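Local coordinates for antigen MTB48, Mycobacterial protein (Mycobacterium smegmatis, PDB 4WJ1) that is exported by the ESX-1 type VII secretion system and probably takes part in DNA conjugation, at least in the recipient strain; this chain is its N-terminal PE-PPE part, at residues 202-216 / 274-286. Numbering follows the deposited sequence.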
ATOM      1  N   TRP A 202      -2.992  -1.628  11.367  1.00 33.50           N
ATOM      2  CA  TRP A 202      -3.208  -0.920  10.127  1.00 35.37           C
ATOM      3  C   TRP A 202      -2.228  -1.419   9.057  1.00 35.14           C
ATOM      4  O   TRP A 202      -2.586  -1.578   7.898  1.00 32.10           O
ATOM      5  CB  TRP A 202      -3.059   0.573  10.355  1.00 29.37           C
ATOM      6  CG  TRP A 202      -3.104   1.394   9.122  1.00 31.53           C
ATOM      7  CD1 TRP A 202      -4.207   1.911   8.522  1.00 35.23           C
ATOM      8  CD2 TRP A 202      -1.983   1.825   8.348  1.00 32.44           C
ATOM      9  NE1 TRP A 202      -3.847   2.635   7.406  1.00 40.47           N
ATOM     10  CE2 TRP A 202      -2.483   2.595   7.278  1.00 34.36           C
ATOM     11  CE3 TRP A 202      -0.603   1.630   8.450  1.00 33.26           C
ATOM     12  CZ2 TRP A 202      -1.655   3.178   6.325  1.00 34.91           C
ATOM     13  CZ3 TRP A 202       0.224   2.209   7.499  1.00 31.60           C
ATOM     14  CH2 TRP A 202      -0.308   2.978   6.451  1.00 30.68           C
ATOM     15  N   TRP A 203      -0.996  -1.674   9.467  1.00 32.77           N
ATOM     16  CA  TRP A 203      -0.008  -2.218   8.561  1.00 35.71           C
ATOM     17  C   TRP A 203      -0.488  -3.551   8.001  1.00 39.06           C
ATOM     18  O   TRP A 203      -0.359  -3.802   6.809  1.00 40.83           O
ATOM     19  CB  TRP A 203       1.333  -2.370   9.260  1.00 27.51           C
ATOM     20  CG  TRP A 203       2.151  -1.127   9.206  1.00 27.03           C
ATOM     21  CD1 TRP A 203       2.660  -0.445  10.261  1.00 32.84           C
ATOM     22  CD2 TRP A 203       2.571  -0.416   8.028  1.00 41.00           C
ATOM     23  NE1 TRP A 203       3.369   0.651   9.828  1.00 36.87           N
ATOM     24  CE2 TRP A 203       3.332   0.692   8.460  1.00 36.39           C
ATOM     25  CE3 TRP A 203       2.388  -0.613   6.649  1.00 34.44           C
ATOM     26  CZ2 TRP A 203       3.901   1.605   7.570  1.00 34.43           C
ATOM     27  CZ3 TRP A 203       2.943   0.305   5.767  1.00 27.27           C
ATOM     28  CH2 TRP A 203       3.696   1.392   6.228  1.00 31.98           C
ATOM     29  N   ALA A 204      -1.068  -4.386   8.851  1.00 35.45           N
ATOM     30  CA  ALA A 204      -1.631  -5.641   8.392  1.00 33.52           C
ATOM     31  C   ALA A 204      -2.761  -5.395   7.397  1.00 38.48           C
ATOM     32  O   ALA A 204      -2.902  -6.134   6.425  1.00 40.67           O
ATOM     33  CB  ALA A 204      -2.122  -6.445   9.542  1.00 30.23           C
ATOM     34  N   ASP A 205      -3.563  -4.362   7.629  1.00 35.68           N
ATOM     35  CA  ASP A 205      -4.602  -3.993   6.663  1.00 41.19           C
ATOM     36  C   ASP A 205      -3.964  -3.538   5.355  1.00 40.65           C
ATOM     37  O   ASP A 205      -4.445  -3.865   4.273  1.00 44.43           O
ATOM     38  CB  ASP A 205      -5.516  -2.891   7.214  1.00 47.84           C
ATOM     39  CG  ASP A 205      -6.251  -3.321   8.477  1.00 63.75           C
ATOM     40  OD1 ASP A 205      -6.276  -4.541   8.751  1.00 68.16           O
ATOM     41  OD2 ASP A 205      -6.804  -2.450   9.196  1.00 73.65           O
HETATM   42  N   MSE A 206      -2.873  -2.789   5.460  1.00 28.63           N
HETATM   43  CA  MSE A 206      -2.166  -2.343   4.285  1.00 28.44           C
HETATM   44  C   MSE A 206      -1.644  -3.554   3.494  1.00 36.34           C
HETATM   45  O   MSE A 206      -1.674  -3.560   2.264  1.00 39.62           O
HETATM   46  CB  MSE A 206      -1.032  -1.400   4.678  1.00 27.49           C
HETATM   47  CG  MSE A 206      -1.524  -0.024   5.075  1.00 34.78           C
HETATM   48 SE   MSE A 206      -2.835   0.728   3.825  0.71 28.33          SE
HETATM   49  CE  MSE A 206      -4.449   0.403   4.873  1.00 29.36           C
ATOM     50  N   GLY A 207      -1.191  -4.582   4.208  1.00 36.11           N
ATOM     51  CA  GLY A 207      -0.797  -5.835   3.582  1.00 32.67           C
ATOM     52  C   GLY A 207      -1.970  -6.444   2.827  1.00 39.23           C
ATOM     53  O   GLY A 207      -1.840  -6.861   1.690  1.00 46.77           O
ATOM     54  N   ALA A 208      -3.135  -6.475   3.453  1.00 39.45           N
ATOM     55  CA  ALA A 208      -4.312  -7.040   2.812  1.00 38.56           C
ATOM     56  C   ALA A 208      -4.687  -6.264   1.563  1.00 36.27           C
ATOM     57  O   ALA A 208      -5.215  -6.853   0.612  1.00 35.94           O
ATOM     58  CB  ALA A 208      -5.486  -7.064   3.777  1.00 30.63           C
ATOM     59  N   GLU A 209      -4.442  -4.949   1.583  1.00 31.26           N
ATOM     60  CA  GLU A 209      -4.697  -4.108   0.412  1.00 35.01           C
ATOM     61  C   GLU A 209      -3.719  -4.467  -0.700  1.00 37.25           C
ATOM     62  O   GLU A 209      -4.070  -4.437  -1.868  1.00 39.13           O
ATOM     63  CB  GLU A 209      -4.580  -2.620   0.740  1.00 37.52           C
ATOM     64  CG  GLU A 209      -5.566  -2.095   1.794  1.00 36.59           C
ATOM     65  CD  GLU A 209      -7.003  -2.002   1.306  1.00 46.34           C
ATOM     66  OE1 GLU A 209      -7.312  -2.502   0.210  1.00 51.31           O
ATOM     67  OE2 GLU A 209      -7.847  -1.436   2.038  1.00 63.95           O
ATOM     68  N   CYS A 210      -2.493  -4.798  -0.322  1.00 30.26           N
ATOM     69  CA  CYS A 210      -1.526  -5.324  -1.263  1.00 31.03           C
ATOM     70  C   CYS A 210      -2.110  -6.557  -1.937  1.00 35.46           C
ATOM     71  O   CYS A 210      -2.016  -6.702  -3.149  1.00 32.14           O
ATOM     72  CB  CYS A 210      -0.210  -5.654  -0.557  1.00 27.96           C
ATOM     73  SG  CYS A 210       0.731  -4.198  -0.093  1.00 37.52           S
ATOM     74  N   GLY A 211      -2.750  -7.417  -1.147  1.00 32.13           N
ATOM     75  CA  GLY A 211      -3.400  -8.603  -1.667  1.00 29.86           C
ATOM     76  C   GLY A 211      -4.499  -8.225  -2.652  1.00 36.58           C
ATOM     77  O   GLY A 211      -4.627  -8.820  -3.721  1.00 45.54           O
ATOM     78  N   ARG A 212      -5.279  -7.212  -2.301  1.00 35.74           N
ATOM     79  CA  ARG A 212      -6.385  -6.791  -3.145  1.00 38.59           C
ATOM     80  C   ARG A 212      -5.893  -6.199  -4.468  1.00 34.34           C
ATOM     81  O   ARG A 212      -6.520  -6.404  -5.505  1.00 34.25           O
ATOM     82  CB  ARG A 212      -7.280  -5.782  -2.401  1.00 30.43           C
ATOM     83  CG  ARG A 212      -8.004  -6.387  -1.187  1.00 50.14           C
ATOM     84  CD  ARG A 212      -8.995  -5.418  -0.514  1.00 56.59           C
ATOM     85  NE  ARG A 212      -9.981  -4.934  -1.475  1.00 70.70           N
ATOM     86  CZ  ARG A 212     -10.293  -3.653  -1.668  1.00 75.85           C
ATOM     87  NH1 ARG A 212      -9.710  -2.699  -0.941  1.00 76.30           N
ATOM     88  NH2 ARG A 212     -11.203  -3.326  -2.586  1.00 68.27           N
ATOM     89  N   LEU A 213      -4.784  -5.466  -4.444  1.00 29.51           N
ATOM     90  CA  LEU A 213      -4.281  -4.883  -5.684  1.00 36.98           C
ATOM     91  C   LEU A 213      -3.797  -6.016  -6.602  1.00 35.38           C
ATOM     92  O   LEU A 213      -4.083  -6.029  -7.797  1.00 35.17           O
ATOM     93  CB  LEU A 213      -3.166  -3.873  -5.404  1.00 32.93           C
ATOM     94  CG  LEU A 213      -2.473  -3.296  -6.639  1.00 33.48           C
ATOM     95  CD1 LEU A 213      -3.495  -2.748  -7.610  1.00 28.04           C
ATOM     96  CD2 LEU A 213      -1.451  -2.222  -6.249  1.00 27.13           C
ATOM     97  N   ALA A 214      -3.112  -6.994  -6.020  1.00 29.98           N
ATOM     98  CA  ALA A 214      -2.669  -8.144  -6.774  1.00 33.24           C
ATOM     99  C   ALA A 214      -3.853  -8.891  -7.391  1.00 37.14           C
ATOM    100  O   ALA A 214      -3.781  -9.328  -8.530  1.00 40.46           O
ATOM    101  CB  ALA A 214      -1.835  -9.070  -5.890  1.00 29.62           C
ATOM    102  N   GLN A 215      -4.950  -9.027  -6.656  1.00 41.54           N
ATOM    103  CA  GLN A 215      -6.114  -9.713  -7.207  1.00 41.60           C
ATOM    104  C   GLN A 215      -6.668  -8.926  -8.387  1.00 40.58           C
ATOM    105  O   GLN A 215      -7.030  -9.504  -9.413  1.00 41.79           O
ATOM    106  CB  GLN A 215      -7.199  -9.925  -6.145  1.00 37.12           C
ATOM    107  CG  GLN A 215      -6.856 -10.999  -5.104  1.00 59.64           C
ATOM    108  CD  GLN A 215      -7.911 -11.123  -3.983  1.00 77.59           C
ATOM    109  OE1 GLN A 215      -8.456 -10.120  -3.493  1.00 75.03           O
ATOM    110  NE2 GLN A 215      -8.185 -12.362  -3.569  1.00 79.18           N
ATOM    111  N   GLU A 216      -6.720  -7.604  -8.246  1.00 29.53           N
ATOM    112  CA  GLU A 216      -7.186  -6.754  -9.329  1.00 33.97           C
ATOM    113  C   GLU A 216      -6.278  -6.912 -10.551  1.00 38.55           C
ATOM    114  O   GLU A 216      -6.757  -7.046 -11.674  1.00 38.15           O
ATOM    115  CB  GLU A 216      -7.253  -5.295  -8.878  1.00 41.25           C
ATOM    116  CG  GLU A 216      -8.260  -5.019  -7.740  1.00 49.08           C
ATOM    117  CD  GLU A 216      -9.638  -5.626  -8.012  1.00 66.11           C
ATOM    118  OE1 GLU A 216     -10.479  -4.939  -8.622  1.00 74.25           O
ATOM    119  OE2 GLU A 216      -9.883  -6.788  -7.619  1.00 71.39           O
ATOM    120  N   GLN A 274     -12.697  -5.490 -15.768  1.00 51.50           N
ATOM    121  CA  GLN A 274     -13.192  -4.471 -14.844  1.00 50.37           C
ATOM    122  C   GLN A 274     -12.625  -4.702 -13.456  1.00 54.83           C
ATOM    123  O   GLN A 274     -12.701  -5.806 -12.925  1.00 60.65           O
ATOM    124  CB  GLN A 274     -14.716  -4.474 -14.771  1.00 47.99           C
ATOM    125  CG  GLN A 274     -15.405  -3.725 -15.888  1.00 52.69           C
ATOM    126  CD  GLN A 274     -16.910  -3.848 -15.799  1.00 66.92           C
ATOM    127  OE1 GLN A 274     -17.525  -4.591 -16.566  1.00 73.08           O
ATOM    128  NE2 GLN A 274     -17.517  -3.121 -14.854  1.00 70.30           N
ATOM    129  N   ILE A 275     -12.057  -3.655 -12.872  1.00 53.93           N
ATOM    130  CA  ILE A 275     -11.458  -3.747 -11.548  1.00 49.56           C
ATOM    131  C   ILE A 275     -12.010  -2.667 -10.635  1.00 47.52           C
ATOM    132  O   ILE A 275     -12.582  -1.679 -11.103  1.00 51.04           O
ATOM    133  CB  ILE A 275      -9.948  -3.602 -11.617  1.00 44.20           C
ATOM    134  CG1 ILE A 275      -9.606  -2.243 -12.226  1.00 43.59           C
ATOM    135  CG2 ILE A 275      -9.351  -4.718 -12.435  1.00 39.82           C
ATOM    136  CD1 ILE A 275      -8.143  -1.957 -12.240  1.00 43.99           C
ATOM    137  N   GLN A 276     -11.840  -2.844  -9.332  1.00 48.26           N
ATOM    138  CA  GLN A 276     -12.340  -1.849  -8.397  1.00 53.01           C
ATOM    139  C   GLN A 276     -11.199  -1.060  -7.765  1.00 47.84           C
ATOM    140  O   GLN A 276     -10.085  -1.570  -7.593  1.00 51.69           O
ATOM    141  CB  GLN A 276     -13.210  -2.493  -7.318  1.00 66.52           C
ATOM    142  CG  GLN A 276     -12.920  -3.957  -7.028  1.00 77.84           C
ATOM    143  CD  GLN A 276     -13.950  -4.571  -6.081  1.00 92.69           C
ATOM    144  OE1 GLN A 276     -15.133  -4.686  -6.421  1.00 98.72           O
ATOM    145  NE2 GLN A 276     -13.504  -4.960  -4.883  1.00 89.06           N
ATOM    146  N   GLU A 277     -11.491   0.199  -7.454  1.00 48.46           N
ATOM    147  CA  GLU A 277     -10.546   1.114  -6.832  1.00 43.24           C
ATOM    148  C   GLU A 277     -10.099   0.591  -5.473  1.00 44.03           C
ATOM    149  O   GLU A 277     -10.898   0.062  -4.707  1.00 44.35           O
ATOM    150  CB  GLU A 277     -11.174   2.506  -6.685  1.00 46.33           C
ATOM    151  CG  GLU A 277     -10.213   3.579  -6.194  1.00 53.51           C
ATOM    152  CD  GLU A 277     -10.878   4.934  -6.000  1.00 60.18           C
ATOM    153  OE1 GLU A 277     -12.071   5.086  -6.361  1.00 61.84           O
ATOM    154  OE2 GLU A 277     -10.201   5.847  -5.476  1.00 64.59           O
ATOM    155  N   ILE A 278      -8.807   0.714  -5.199  1.00 42.45           N
ATOM    156  CA  ILE A 278      -8.254   0.385  -3.899  1.00 43.82           C
ATOM    157  C   ILE A 278      -8.219   1.677  -3.114  1.00 51.79           C
ATOM    158  O   ILE A 278      -7.502   2.610  -3.487  1.00 58.02           O
ATOM    159  CB  ILE A 278      -6.831  -0.208  -3.995  1.00 45.53           C
ATOM    160  CG1 ILE A 278      -6.785  -1.362  -5.000  1.00 43.11           C
ATOM    161  CG2 ILE A 278      -6.351  -0.674  -2.638  1.00 43.77           C
ATOM    162  CD1 ILE A 278      -7.607  -2.555  -4.575  1.00 43.41           C
ATOM    163  N   ARG A 279      -9.009   1.757  -2.051  1.00 48.17           N
ATOM    164  CA  ARG A 279      -9.011   2.968  -1.242  1.00 54.00           C
ATOM    165  C   ARG A 279      -8.532   2.701   0.174  1.00 45.93           C
ATOM    166  O   ARG A 279      -9.332   2.438   1.056  1.00 47.22           O
ATOM    167  CB  ARG A 279     -10.403   3.588  -1.224  1.00 61.91           C
ATOM    168  CG  ARG A 279     -10.455   4.918  -1.944  1.00 72.08           C
ATOM    169  CD  ARG A 279     -11.804   5.134  -2.598  1.00 81.28           C
ATOM    170  NE  ARG A 279     -12.138   6.552  -2.672  1.00 87.40           N
ATOM    171  CZ  ARG A 279     -13.302   7.016  -3.109  1.00 91.07           C
ATOM    172  NH1 ARG A 279     -14.236   6.170  -3.521  1.00 89.07           N
ATOM    173  NH2 ARG A 279     -13.523   8.325  -3.145  1.00 97.29           N
ATOM    174  N   PRO A 280      -7.209   2.740   0.389  1.00 41.72           N
ATOM    175  CA  PRO A 280      -6.702   2.454   1.729  1.00 44.69           C
ATOM    176  C   PRO A 280      -6.933   3.637   2.663  1.00 46.91           C
ATOM    177  O   PRO A 280      -6.746   4.793   2.271  1.00 47.95           O
ATOM    178  CB  PRO A 280      -5.206   2.223   1.497  1.00 39.10           C
ATOM    179  CG  PRO A 280      -4.898   3.143   0.341  1.00 38.64           C
ATOM    180  CD  PRO A 280      -6.120   3.055  -0.556  1.00 37.33           C
ATOM    181  N   GLY A 281      -7.333   3.352   3.893  1.00 37.34           N
ATOM    182  CA  GLY A 281      -7.467   4.413   4.867  1.00 37.12           C
ATOM    183  C   GLY A 281      -6.108   4.891   5.343  1.00 41.51           C
ATOM    184  O   GLY A 281      -5.143   4.124   5.390  1.00 42.66           O
ATOM    185  N   LYS A 282      -6.037   6.171   5.690  1.00 42.47           N
ATOM    186  CA  LYS A 282      -4.846   6.747   6.292  1.00 39.45           C
ATOM    187  C   LYS A 282      -4.461   5.964   7.547  1.00 40.80           C
ATOM    188  O   LYS A 282      -5.304   5.292   8.150  1.00 42.60           O
ATOM    189  CB  LYS A 282      -5.097   8.217   6.638  1.00 43.84           C
ATOM    190  CG  LYS A 282      -5.979   8.385   7.862  1.00 44.25           C
ATOM    191  CD  LYS A 282      -6.438   9.823   8.086  1.00 54.45           C
ATOM    192  CE  LYS A 282      -7.194   9.944   9.419  1.00 52.14           C
ATOM    193  NZ  LYS A 282      -6.367   9.467  10.600  1.00 47.51           N
ATOM    194  N   PRO A 283      -3.191   6.049   7.952  1.00 33.04           N
ATOM    195  CA  PRO A 283      -2.767   5.408   9.203  1.00 32.66           C
ATOM    196  C   PRO A 283      -3.270   6.145  10.449  1.00 34.69           C
ATOM    197  O   PRO A 283      -3.675   7.304  10.369  1.00 39.48           O
ATOM    198  CB  PRO A 283      -1.247   5.475   9.119  1.00 35.82           C
ATOM    199  CG  PRO A 283      -0.994   6.721   8.347  1.00 37.27           C
ATOM    200  CD  PRO A 283      -2.074   6.731   7.283  1.00 36.39           C
ATOM    201  N   PRO A 284      -3.254   5.473  11.605  1.00 34.73           N
ATOM    202  CA  PRO A 284      -3.636   6.195  12.822  1.00 38.49           C
ATOM    203  C   PRO A 284      -2.508   7.123  13.250  1.00 44.23           C
ATOM    204  O   PRO A 284      -1.330   6.799  13.064  1.00 43.67           O
ATOM    205  CB  PRO A 284      -3.854   5.078  13.843  1.00 34.95           C
ATOM    206  CG  PRO A 284      -2.884   4.018  13.404  1.00 36.12           C
ATOM    207  CD  PRO A 284      -2.904   4.068  11.887  1.00 33.12           C
ATOM    208  N   SER A 285      -2.861   8.276  13.798  1.00 43.50           N
ATOM    209  CA  SER A 285      -1.852   9.200  14.276  1.00 39.88           C
ATOM    210  C   SER A 285      -1.934   9.225  15.788  1.00 44.79           C
ATOM    211  O   SER A 285      -2.994   9.496  16.339  1.00 53.23           O
ATOM    212  CB  SER A 285      -2.054  10.600  13.684  1.00 41.24           C
ATOM    213  OG  SER A 285      -2.029  10.566  12.263  1.00 57.69           O
ATOM    214  N   ILE A 286      -0.832   8.911  16.460  1.00 43.46           N
ATOM    215  CA  ILE A 286      -0.809   8.995  17.917  1.00 40.45           C
ATOM    216  C   ILE A 286      -0.931  10.448  18.348  1.00 39.55           C
ATOM    217  O   ILE A 286      -0.471  11.357  17.650  1.00 40.46           O
ATOM    218  CB  ILE A 286       0.477   8.400  18.507  1.00 38.91           C
ATOM    219  CG1 ILE A 286       0.318   8.189  20.010  1.00 34.78           C
ATOM    220  CG2 ILE A 286       1.662   9.300  18.208  1.00 33.56           C
ATOM    221  CD1 ILE A 286       1.512   7.622  20.648  1.00 33.80           C
TER
HETATM  222  O   HOH W   1      -8.102   0.580   4.518  1.00 54.99           O
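Pro283 lies against one face of the Trp202 indole, its CA 3.5 Å from the centroid of the five-membered ring in a CH-pi contact, and Pro284 CD adds a second over the same face. The opposite face carries Met206 CG, from one turn further along the helix, while the rim of the ring meets Trp203 and the backbone of Gly281. Both segments belong to the PPE domain of EspB, a long all-helical bundle: an extended, proline-rich segment follows helix 248-272 and runs antiparallel along helix 187-230, also touching helix 40-96 through Ile275 on Leu49. With CG anti to the backbone N (chi1 173°), the indole reaches out to the 274-286 segment, and Trp202 NE1 donates to Gly281 O at 2.8 Å, the oxygen lying in the ring plane. Past the tryptophan, Met206, present as selenomethionine, sets its SE 3.6 Å from Pro280 CB. In the middle, Ile278 CD1 sits over the centre of the Arg212 guanidinium; Arg212 NH1 meets the syn lone pair of Glu209 OE1 at 2.7 Å, a bent salt bridge with the oxygen tilted from the guanidinium plane. Glu209 OE2 accepts from a water that in turn accepts from Gly281 N. At the far end, Gln276 N donates to Glu216 OE1 at 2.6 Å, an almost straight bond (172°) entering nearly along the carboxylate C-O axis.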